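Local atomic coordinates of conjugal transfer protein TRWB (Escherichia coli, PDB entry 1E9R), a protein that probably acts as a ring-shaped, ATPase-like hexameric coupling protein that links DNA processing to DNA export during bacterial conjugation. Residues N106-R111 against P253-L258. Sequence-based numbering, arbitrary orientation.
Sequences NPYDQR and PALRPL
Pro107 sets the CG corner of its ring against the CD2 methyl of Leu255, 3.6 Å away, the two side chains pointing opposite ways. Leu258, one turn further along helix 252-269, meets the same proline differently: its CD1 points at the CG/CD end of the ring, 4.1 Å from Pro107 CG. The third member is Tyr108, whose ring presents its CE1 edge to Leu255 CD2, with the methyl near the ring plane. In Leu255, chi1 of -74° swings CG toward the loop, and chi2 near 170° turns CD2, rather than CD1, to face proline and tyrosine together. The tyrosine hydroxyl bonds to Glu220 of helix 219-223, a helix that also packs on both leucines.

Behind this apolar patch the loop is shaped by a type I turn from Asn106 to Asp109 and two successive Asx turns. Asn106 OD1 takes the amide N of Tyr108 at 3.0 Å; Asp109 OD1 receives Arg111 N on its anti lone pair and Arg111 NE on its syn one, while NH2 pairs with OD2 in a side-on salt bridge. The contact packs the turn after strand 103-105, outermost in this chain's sheet, against the helix following neighbouring parallel strand 243-247, within the alpha/beta core of a P-loop NTPase.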
loop_
_atom_site.group_PDB
_atom_site.type_symbol
_atom_site.label_atom_id
_atom_site.label_comp_id
_atom_site.label_asym_id
_atom_site.label_seq_id
_atom_site.Cartn_x
_atom_site.Cartn_y
_atom_site.Cartn_z
ATOM N N ASN B 106 37.262 13.027 -14.070
ATOM C CA ASN B 106 36.443 14.197 -13.813
ATOM C C ASN B 106 36.456 14.926 -15.143
ATOM O O ASN B 106 37.483 15.487 -15.523
ATOM C CB ASN B 106 37.099 15.068 -12.745
ATOM C CG ASN B 106 36.296 16.311 -12.436
ATOM O OD1 ASN B 106 35.579 16.831 -13.289
ATOM N ND2 ASN B 106 36.426 16.811 -11.212
ATOM N N PRO B 107 35.321 14.930 -15.872
ATOM C CA PRO B 107 35.236 15.598 -17.178
ATOM C C PRO B 107 35.704 17.055 -17.259
ATOM O O PRO B 107 36.082 17.522 -18.337
ATOM C CB PRO B 107 33.760 15.424 -17.563
ATOM C CG PRO B 107 33.065 15.314 -16.257
ATOM C CD PRO B 107 33.994 14.439 -15.455
ATOM N N TYR B 108 35.708 17.756 -16.127
ATOM C CA TYR B 108 36.102 19.161 -16.101
ATOM C C TYR B 108 37.450 19.463 -15.433
ATOM O O TYR B 108 37.762 20.615 -15.123
ATOM C CB TYR B 108 34.987 19.983 -15.446
ATOM C CG TYR B 108 33.632 19.810 -16.120
ATOM C CD1 TYR B 108 32.821 18.696 -15.854
ATOM C CD2 TYR B 108 33.160 20.753 -17.030
ATOM C CE1 TYR B 108 31.572 18.534 -16.479
ATOM C CE2 TYR B 108 31.918 20.599 -17.662
ATOM C CZ TYR B 108 31.134 19.492 -17.382
ATOM O OH TYR B 108 29.921 19.355 -18.019
ATOM N N ASP B 109 38.253 18.430 -15.228
ATOM C CA ASP B 109 39.555 18.613 -14.620
ATOM C C ASP B 109 40.599 18.367 -15.704
ATOM O O ASP B 109 40.524 17.392 -16.457
ATOM C CB ASP B 109 39.740 17.646 -13.444
ATOM C CG ASP B 109 40.951 17.976 -12.603
ATOM O OD1 ASP B 109 42.079 17.827 -13.106
ATOM O OD2 ASP B 109 40.782 18.389 -11.439
ATOM N N GLN B 110 41.554 19.282 -15.780
ATOM C CA GLN B 110 42.643 19.250 -16.745
ATOM C C GLN B 110 43.388 17.918 -16.725
ATOM O O GLN B 110 43.836 17.415 -17.765
ATOM C CB GLN B 110 43.614 20.388 -16.404
ATOM C CG GLN B 110 44.766 20.595 -17.364
ATOM C CD GLN B 110 44.301 21.089 -18.718
ATOM O OE1 GLN B 110 43.959 20.299 -19.603
ATOM N NE2 GLN B 110 44.269 22.409 -18.881
ATOM N N ARG B 111 43.508 17.353 -15.526
ATOM C CA ARG B 111 44.235 16.108 -15.302
ATOM C C ARG B 111 43.486 14.810 -15.604
ATOM O O ARG B 111 44.083 13.740 -15.612
ATOM C CB ARG B 111 44.731 16.080 -13.849
ATOM C CG ARG B 111 45.604 17.266 -13.451
ATOM C CD ARG B 111 45.703 17.377 -11.936
ATOM N NE ARG B 111 44.414 17.739 -11.347
ATOM C CZ ARG B 111 44.208 17.937 -10.049
ATOM N NH1 ARG B 111 45.210 17.801 -9.193
ATOM N NH2 ARG B 111 43.011 18.298 -9.613
ATOM N N PRO B 253 24.437 16.818 -9.375
ATOM C CA PRO B 253 23.275 16.307 -10.100
ATOM C C PRO B 253 23.541 16.008 -11.563
ATOM O O PRO B 253 23.152 14.963 -12.070
ATOM C CB PRO B 253 22.236 17.410 -9.905
ATOM C CG PRO B 253 23.074 18.642 -9.690
ATOM C CD PRO B 253 24.145 18.130 -8.777
ATOM N N ALA B 254 24.200 16.927 -12.248
ATOM C CA ALA B 254 24.499 16.738 -13.658
ATOM C C ALA B 254 25.427 15.550 -13.902
ATOM O O ALA B 254 25.317 14.860 -14.920
ATOM C CB ALA B 254 25.122 18.011 -14.223
ATOM N N LEU B 255 26.337 15.313 -12.960
ATOM C CA LEU B 255 27.305 14.235 -13.092
ATOM C C LEU B 255 26.864 12.904 -12.509
ATOM O O LEU B 255 27.525 11.894 -12.709
ATOM C CB LEU B 255 28.636 14.657 -12.461
ATOM C CG LEU B 255 29.444 15.674 -13.271
ATOM C CD1 LEU B 255 30.614 16.200 -12.461
ATOM C CD2 LEU B 255 29.931 15.011 -14.553
ATOM N N ARG B 256 25.749 12.898 -11.792
ATOM C CA ARG B 256 25.233 11.679 -11.168
ATOM C C ARG B 256 25.270 10.437 -12.079
ATOM O O ARG B 256 25.805 9.391 -11.699
ATOM C CB ARG B 256 23.810 11.931 -10.663
ATOM C CG ARG B 256 23.292 10.898 -9.706
ATOM C CD ARG B 256 21.949 11.330 -9.168
ATOM N NE ARG B 256 21.465 10.439 -8.114
ATOM C CZ ARG B 256 20.384 9.661 -8.210
ATOM N NH1 ARG B 256 19.660 9.657 -9.328
ATOM N NH2 ARG B 256 20.026 8.885 -7.184
ATOM N N PRO B 257 24.701 10.522 -13.294
ATOM C CA PRO B 257 24.760 9.322 -14.137
ATOM C C PRO B 257 26.159 8.868 -14.594
ATOM O O PRO B 257 26.417 7.668 -14.704
ATOM C CB PRO B 257 23.828 9.670 -15.309
ATOM C CG PRO B 257 23.796 11.141 -15.320
ATOM C CD PRO B 257 23.779 11.514 -13.866
ATOM N N LEU B 258 27.057 9.820 -14.855
ATOM C CA LEU B 258 28.423 9.498 -15.286
ATOM C C LEU B 258 29.194 8.824 -14.160
ATOM O O LEU B 258 29.804 7.777 -14.364
ATOM C CB LEU B 258 29.193 10.757 -15.706
ATOM C CG LEU B 258 30.178 10.568 -16.877
ATOM C CD1 LEU B 258 31.243 11.652 -16.834
ATOM C CD2 LEU B 258 30.823 9.197 -16.820
#